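Metallophosphoesterase (Clostridium thermocellum, PDB 4J6O) probably removes 2',3' phosphates from RNA ends as the manganese-bound phosphatase domain of the bacterial Pnkp-Hen1 RNA repair system. Local coordinates at residues Val204-Thr209 against Asn218-Ile223. Residues are numbered along the deposited sequence; the frame is centred on the assembly and turned at random.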
loop_
_atom_site.group_PDB
_atom_site.type_symbol
_atom_site.label_atom_id
_atom_site.label_comp_id
_atom_site.label_asym_id
_atom_site.label_seq_id
_atom_site.Cartn_x
_atom_site.Cartn_y
_atom_site.Cartn_z
ATOM N N VAL A 204 -2.539 -3.578 -14.072
ATOM C CA VAL A 204 -2.634 -2.727 -12.889
ATOM C C VAL A 204 -2.713 -3.615 -11.682
ATOM O O VAL A 204 -3.648 -4.398 -11.548
ATOM C CB VAL A 204 -3.917 -1.830 -12.900
ATOM C CG1 VAL A 204 -3.912 -0.877 -11.712
ATOM C CG2 VAL A 204 -4.025 -1.098 -14.253
ATOM N N VAL A 205 -1.724 -3.485 -10.794
ATOM C CA VAL A 205 -1.739 -4.249 -9.529
ATOM C C VAL A 205 -2.076 -3.221 -8.444
ATOM O O VAL A 205 -1.422 -2.178 -8.335
ATOM C CB VAL A 205 -0.386 -4.874 -9.292
ATOM C CG1 VAL A 205 -0.391 -5.713 -8.027
ATOM C CG2 VAL A 205 0.027 -5.741 -10.505
ATOM N N TYR A 206 -3.102 -3.524 -7.662
ATOM C CA TYR A 206 -3.625 -2.569 -6.702
ATOM C C TYR A 206 -4.158 -3.286 -5.484
ATOM O O TYR A 206 -4.103 -4.525 -5.437
ATOM C CB TYR A 206 -4.705 -1.661 -7.389
ATOM C CG TYR A 206 -5.991 -2.390 -7.741
ATOM C CD1 TYR A 206 -6.070 -3.264 -8.831
ATOM C CD2 TYR A 206 -7.129 -2.142 -7.002
ATOM C CE1 TYR A 206 -7.252 -3.925 -9.119
ATOM C CE2 TYR A 206 -8.326 -2.788 -7.269
ATOM C CZ TYR A 206 -8.363 -3.694 -8.328
ATOM O OH TYR A 206 -9.535 -4.325 -8.617
ATOM N N GLY A 207 -4.627 -2.530 -4.482
ATOM C CA GLY A 207 -5.048 -3.138 -3.223
ATOM C C GLY A 207 -6.188 -2.311 -2.630
ATOM O O GLY A 207 -5.973 -1.589 -1.632
ATOM N N HIS A 208 -7.373 -2.394 -3.229
ATOM C CA HIS A 208 -8.449 -1.527 -2.794
ATOM C C HIS A 208 -9.273 -2.173 -1.708
ATOM O O HIS A 208 -8.802 -2.298 -0.591
ATOM C CB HIS A 208 -9.342 -1.080 -3.978
ATOM C CG HIS A 208 -10.194 0.112 -3.664
ATOM N ND1 HIS A 208 -10.062 0.870 -2.520
ATOM C CD2 HIS A 208 -11.163 0.698 -4.406
ATOM C CE1 HIS A 208 -10.968 1.854 -2.546
ATOM N NE2 HIS A 208 -11.630 1.769 -3.677
ATOM N N THR A 209 -10.523 -2.542 -1.973
ATOM C CA THR A 209 -11.272 -3.159 -0.885
ATOM C C THR A 209 -10.696 -4.573 -0.666
ATOM O O THR A 209 -10.353 -5.308 -1.610
ATOM C CB THR A 209 -12.798 -3.160 -1.176
ATOM O OG1 THR A 209 -13.060 -3.932 -2.335
ATOM C CG2 THR A 209 -13.259 -1.763 -1.420
ATOM N N ASN A 218 -9.823 -8.530 -16.014
ATOM C CA ASN A 218 -9.171 -7.963 -17.184
ATOM C C ASN A 218 -7.706 -7.848 -16.818
ATOM O O ASN A 218 -7.191 -8.677 -16.079
ATOM C CB ASN A 218 -9.774 -6.603 -17.535
ATOM C CG ASN A 218 -11.267 -6.695 -17.834
ATOM O OD1 ASN A 218 -11.703 -7.522 -18.632
ATOM N ND2 ASN A 218 -12.056 -5.858 -17.171
ATOM N N ASN A 219 -7.036 -6.803 -17.278
ATOM C CA ASN A 219 -5.625 -6.687 -17.004
ATOM C C ASN A 219 -5.412 -6.052 -15.632
ATOM O O ASN A 219 -4.645 -5.102 -15.534
ATOM C CB ASN A 219 -4.967 -5.808 -18.070
ATOM C CG ASN A 219 -3.498 -6.146 -18.297
ATOM O OD1 ASN A 219 -3.016 -7.196 -17.894
ATOM N ND2 ASN A 219 -2.791 -5.250 -18.973
ATOM N N THR A 220 -6.092 -6.540 -14.586
ATOM C CA THR A 220 -5.942 -5.889 -13.274
ATOM C C THR A 220 -5.974 -6.936 -12.211
ATOM O O THR A 220 -6.617 -7.955 -12.394
ATOM C CB THR A 220 -7.074 -4.824 -12.924
ATOM O OG1 THR A 220 -8.300 -5.470 -12.566
ATOM C CG2 THR A 220 -7.349 -3.882 -14.112
ATOM N N ILE A 221 -5.392 -6.648 -11.056
ATOM C CA ILE A 221 -5.511 -7.617 -9.948
ATOM C C ILE A 221 -5.445 -6.900 -8.613
ATOM O O ILE A 221 -4.532 -6.102 -8.365
ATOM C CB ILE A 221 -4.410 -8.706 -10.027
ATOM C CG1 ILE A 221 -4.569 -9.726 -8.866
ATOM C CG2 ILE A 221 -2.990 -8.143 -10.089
ATOM C CD1 ILE A 221 -3.706 -10.966 -9.047
ATOM N N ASN A 222 -6.404 -7.187 -7.761
ATOM C CA ASN A 222 -6.443 -6.583 -6.443
ATOM C C ASN A 222 -5.800 -7.606 -5.509
ATOM O O ASN A 222 -6.284 -8.749 -5.392
ATOM C CB ASN A 222 -7.908 -6.371 -6.057
ATOM C CG ASN A 222 -8.084 -5.797 -4.639
ATOM O OD1 ASN A 222 -7.153 -5.777 -3.848
ATOM N ND2 ASN A 222 -9.314 -5.359 -4.317
ATOM N N ILE A 223 -4.710 -7.212 -4.883
ATOM C CA ILE A 223 -3.995 -8.154 -4.005
ATOM C C ILE A 223 -4.119 -7.850 -2.496
ATOM O O ILE A 223 -3.338 -8.350 -1.678
ATOM C CB ILE A 223 -2.490 -8.236 -4.383
ATOM C CG1 ILE A 223 -1.778 -6.907 -4.173
ATOM C CG2 ILE A 223 -2.319 -8.755 -5.830
ATOM C CD1 ILE A 223 -0.213 -7.070 -4.280
HETATM O O HOH W 1 -9.219 -6.481 -10.255
#
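Strands 204-206 and 220-222 run parallel, their axes 4.8 Å apart at closest and 9° from exact alignment, with Val204 beside Thr220, Val205 beside Ile221 and Tyr206 beside Asn222. Four backbone hydrogen bonds join the two segments: Val204 N to Asn219 O, Ile221 N to Val204 O, Tyr206 N to Ile221 O and Ile223 N to Tyr206 O. The side chains of Tyr206 and Asn222 meet on the same face of the sheet as Val204 and Thr220. Tyr206 chi1 is 70°, which sets CG between its own N and carbonyl carbon and lets the ring reach across to the neighbouring strand. Asn222 CB lies over one face of that ring, off-centre toward the rim, in a CH-pi contact 4.0 Å from the ring centroid. At the phenol end, one water bridges Tyr206 OH and Thr220 OG1, each 2.7 Å from the water oxygen. Thr220 OG1 also bonds to the backbone O of Val217, and Trp194 packs edge-to-face with the Tyr206 ring. The two strands are neighbours in one of the two mixed sheets of this calcineurin-like phosphoesterase fold. The opposite face of their sheet carries Val205 and Ile221, which lie side by side with CG2 to CG2 at 3.9 Å. Val205 CG1 also meets Ile223 CD1 at 4.0 Å. Tyr236 and Ile16, from strands of the second sheet, pack against this apolar group. Past the strand end, Asn222 holds the turn that carries His208. Asn222 CG is anti to the backbone N (chi1 177°), and Asn222 ND2 donates to Thr209 O at 2.9 Å, from a little out of the carbonyl plane. Asn222 OD1 accepts from Asp224 N, which helps fix the amide. The His208 side chain lies about 7 Å from the bound manganese.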